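Local coordinates for fimbria adhesin protein (PDB 3U4K) that binds human collagen V as the receptor-binding domain of a Klebsiella pneumoniae fimbrial adhesin, probably aiding attachment to host tissue, at residues P101-R106 and I140-T146. Residues are numbered along the deposited sequence; the frame is centred on the assembly and turned at random.
Sequences PGIGLR and IKTSTTT
Gly104 and Ile140 form an antiparallel hydrogen-bonded pair: Gly104 N gives its hydrogen to Ile140 O at 2.8 Å, and Ile140 N answers to Gly104 O at 3.0 Å. Ile103 and Lys141 make the adjoining non-hydrogen-bonded pair, and one rung beyond it Thr142 N reaches Gly102 O at 2.8 Å, just after strand 133-141 has ended.

Thr142 suits this exit because its short branched side chain, starting just beyond the strand end, sets CB and OG1 against the backbone from Gly102 to Gly104. Its CB lies 3.4 Å from Gly102 C. From there OG1, anti to the carbonyl carbon and beside the backbone N (chi1 -56°), comes up to the backbone of 101-106 near Ile103 C; it approaches Gly104 N to 3.1 Å without a hydrogen bond, because that N-H is directed to Ile140 O. Gly104 has no side chain, and Thr142 OG1 lies directly alongside its backbone.

The pairing joins the ends of strands 103-111 and 133-141, neighbours in one sheet of the jelly-roll beta barrel of this adhesin domain. Leu105 and Ile139 touch within the same strand pair, while Ile103 and Lys141 both reach Ile54 on strand 53-61; the lysine's NZ goes on to the carbonyls of Leu48 and Ser45.

Gly102 takes a positive phi (68°), readily accessible to a residue without a beta carbon, and it is flanked by Ser143 and Thr146. Ser143 CB rests 3.9 Å from Gly102 CA, and the methyl CG2 of Thr146 meets Gly102 O at 3.6 Å. Beside it, Thr146 CA makes a CA-H...O contact with Pro101 O. At the opposite end of 101-106, the Ile140 methyl CD1 sits over one face of the Arg106 guanidinium, displaced toward its rim, while Arg106 NH2 forms a salt bridge with Asp138.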
ATOM      1  N   PRO A 101      17.200   6.788   4.043  1.00 72.73           N
ATOM      2  CA  PRO A 101      18.009   5.723   4.648  1.00 72.25           C
ATOM      3  C   PRO A 101      17.344   5.098   5.870  1.00 71.96           C
ATOM      4  O   PRO A 101      16.875   5.813   6.759  1.00 69.58           O
ATOM      5  CB  PRO A 101      19.295   6.448   5.064  1.00 71.73           C
ATOM      6  CG  PRO A 101      19.359   7.651   4.187  1.00 72.64           C
ATOM      7  CD  PRO A 101      17.934   8.066   3.981  1.00 72.18           C
ATOM      8  N   GLY A 102      17.299   3.769   5.890  1.00 72.52           N
ATOM      9  CA  GLY A 102      16.756   3.020   7.019  1.00 73.65           C
ATOM     10  C   GLY A 102      15.257   3.151   7.222  1.00 74.25           C
ATOM     11  O   GLY A 102      14.757   2.927   8.326  1.00 75.77           O
ATOM     12  N   ILE A 103      14.538   3.507   6.162  1.00 75.30           N
ATOM     13  CA  ILE A 103      13.084   3.663   6.231  1.00 73.12           C
ATOM     14  C   ILE A 103      12.377   2.665   5.315  1.00 70.61           C
ATOM     15  O   ILE A 103      12.575   2.677   4.098  1.00 70.17           O
ATOM     16  CB  ILE A 103      12.648   5.119   5.931  1.00 73.88           C
ATOM     17  CG1 ILE A 103      13.152   6.075   7.026  1.00 76.33           C
ATOM     18  CG2 ILE A 103      11.136   5.229   5.776  1.00 74.29           C
ATOM     19  CD1 ILE A 103      12.713   5.747   8.441  1.00 74.39           C
ATOM     20  N   GLY A 104      11.561   1.805   5.919  1.00 69.29           N
ATOM     21  CA  GLY A 104      10.823   0.772   5.192  1.00 70.02           C
ATOM     22  C   GLY A 104       9.322   0.994   5.129  1.00 69.25           C
ATOM     23  O   GLY A 104       8.754   1.734   5.935  1.00 69.86           O
ATOM     24  N   LEU A 105       8.680   0.347   4.160  1.00 68.03           N
ATOM     25  CA  LEU A 105       7.234   0.441   3.982  1.00 64.75           C
ATOM     26  C   LEU A 105       6.608  -0.929   3.739  1.00 63.71           C
ATOM     27  O   LEU A 105       7.097  -1.708   2.918  1.00 62.49           O
ATOM     28  CB  LEU A 105       6.883   1.393   2.834  1.00 62.73           C
ATOM     29  CG  LEU A 105       7.119   2.896   3.021  1.00 64.72           C
ATOM     30  CD1 LEU A 105       6.707   3.651   1.770  1.00 64.46           C
ATOM     31  CD2 LEU A 105       6.374   3.452   4.226  1.00 66.87           C
ATOM     32  N   ARG A 106       5.534  -1.216   4.471  1.00 63.82           N
ATOM     33  CA  ARG A 106       4.767  -2.441   4.278  1.00 63.54           C
ATOM     34  C   ARG A 106       3.278  -2.122   4.129  1.00 63.72           C
ATOM     35  O   ARG A 106       2.679  -1.462   4.982  1.00 63.19           O
ATOM     36  CB  ARG A 106       5.013  -3.424   5.425  1.00 63.45           C
ATOM     37  CG  ARG A 106       4.564  -4.854   5.143  1.00 65.63           C
ATOM     38  CD  ARG A 106       4.853  -5.775   6.319  1.00 67.13           C
ATOM     39  NE  ARG A 106       4.335  -5.220   7.569  1.00 71.83           N
ATOM     40  CZ  ARG A 106       4.735  -5.577   8.787  1.00 72.98           C
ATOM     41  NH1 ARG A 106       5.671  -6.508   8.948  1.00 73.82           N
ATOM     42  NH2 ARG A 106       4.196  -4.998   9.852  1.00 70.95           N
ATOM     43  N   ILE A 140       8.538   1.123   8.837  1.00 65.80           N
ATOM     44  CA  ILE A 140       9.457   0.230   9.539  1.00 67.31           C
ATOM     45  C   ILE A 140      10.857   0.834   9.602  1.00 69.41           C
ATOM     46  O   ILE A 140      11.308   1.471   8.641  1.00 67.53           O
ATOM     47  CB  ILE A 140       9.544  -1.147   8.828  1.00 67.38           C
ATOM     48  CG1 ILE A 140       8.144  -1.710   8.511  1.00 67.15           C
ATOM     49  CG2 ILE A 140      10.402  -2.137   9.615  1.00 65.08           C
ATOM     50  CD1 ILE A 140       7.274  -2.011   9.715  1.00 67.32           C
ATOM     51  N   LYS A 141      11.535   0.631  10.733  1.00 70.33           N
ATOM     52  CA  LYS A 141      12.941   0.997  10.880  1.00 72.28           C
ATOM     53  C   LYS A 141      13.839  -0.087  10.267  1.00 73.45           C
ATOM     54  O   LYS A 141      13.978  -1.180  10.825  1.00 69.73           O
ATOM     55  CB  LYS A 141      13.279   1.231  12.355  1.00 76.05           C
ATOM     56  CG  LYS A 141      14.625   1.898  12.598  1.00 76.87           C
ATOM     57  CD  LYS A 141      14.736   2.432  14.016  1.00 77.62           C
ATOM     58  CE  LYS A 141      16.073   3.120  14.258  1.00 78.29           C
ATOM     59  NZ  LYS A 141      16.103   3.833  15.566  1.00 78.27           N
ATOM     60  N   THR A 142      14.432   0.236   9.115  1.00 78.02           N
ATOM     61  CA  THR A 142      15.242  -0.701   8.321  1.00 83.77           C
ATOM     62  C   THR A 142      16.668  -0.843   8.859  1.00 87.68           C
ATOM     63  O   THR A 142      17.218  -1.945   8.891  1.00 88.75           O
ATOM     64  CB  THR A 142      15.307  -0.262   6.837  1.00 86.64           C
ATOM     65  OG1 THR A 142      13.982  -0.129   6.312  1.00 90.05           O
ATOM     66  CG2 THR A 142      16.096  -1.258   5.984  1.00 88.81           C
ATOM     67  N   SER A 143      17.260   0.277   9.266  1.00 90.90           N
ATOM     68  CA  SER A 143      18.624   0.304   9.786  1.00 91.26           C
ATOM     69  C   SER A 143      18.678   0.976  11.159  1.00 92.51           C
ATOM     70  O   SER A 143      17.746   1.686  11.547  1.00 92.68           O
ATOM     71  CB  SER A 143      19.547   1.030   8.800  1.00 92.87           C
ATOM     72  OG  SER A 143      20.881   1.077   9.278  1.00 95.15           O
ATOM     73  N   THR A 144      19.773   0.748  11.885  1.00 90.86           N
ATOM     74  CA  THR A 144      20.004   1.380  13.188  1.00 87.80           C
ATOM     75  C   THR A 144      20.218   2.889  13.045  1.00 85.97           C
ATOM     76  O   THR A 144      19.989   3.652  13.988  1.00 85.53           O
ATOM     77  CB  THR A 144      21.212   0.756  13.916  1.00 88.32           C
ATOM     78  OG1 THR A 144      22.371   0.849  13.079  1.00 88.71           O
ATOM     79  CG2 THR A 144      20.945  -0.713  14.261  1.00 85.71           C
ATOM     80  N   THR A 145      20.661   3.303  11.861  1.00 82.98           N
ATOM     81  CA  THR A 145      20.780   4.716  11.514  1.00 83.36           C
ATOM     82  C   THR A 145      19.717   5.123  10.482  1.00 83.86           C
ATOM     83  O   THR A 145      19.671   4.585   9.369  1.00 85.38           O
ATOM     84  CB  THR A 145      22.207   5.073  11.029  1.00 84.31           C
ATOM     85  OG1 THR A 145      22.215   6.400  10.487  1.00 83.94           O
ATOM     86  CG2 THR A 145      22.716   4.082   9.967  1.00 83.26           C
ATOM     87  N   THR A 146      18.865   6.071  10.864  1.00 81.12           N
ATOM     88  CA  THR A 146      17.762   6.522  10.011  1.00 81.78           C
ATOM     89  C   THR A 146      17.935   7.964   9.540  1.00 81.86           C
ATOM     90  O   THR A 146      18.327   8.834  10.319  1.00 86.02           O
ATOM     91  CB  THR A 146      16.397   6.396  10.720  1.00 82.62           C
ATOM     92  OG1 THR A 146      16.435   7.085  11.976  1.00 83.75           O
ATOM     93  CG2 THR A 146      16.045   4.936  10.957  1.00 82.31           C
TER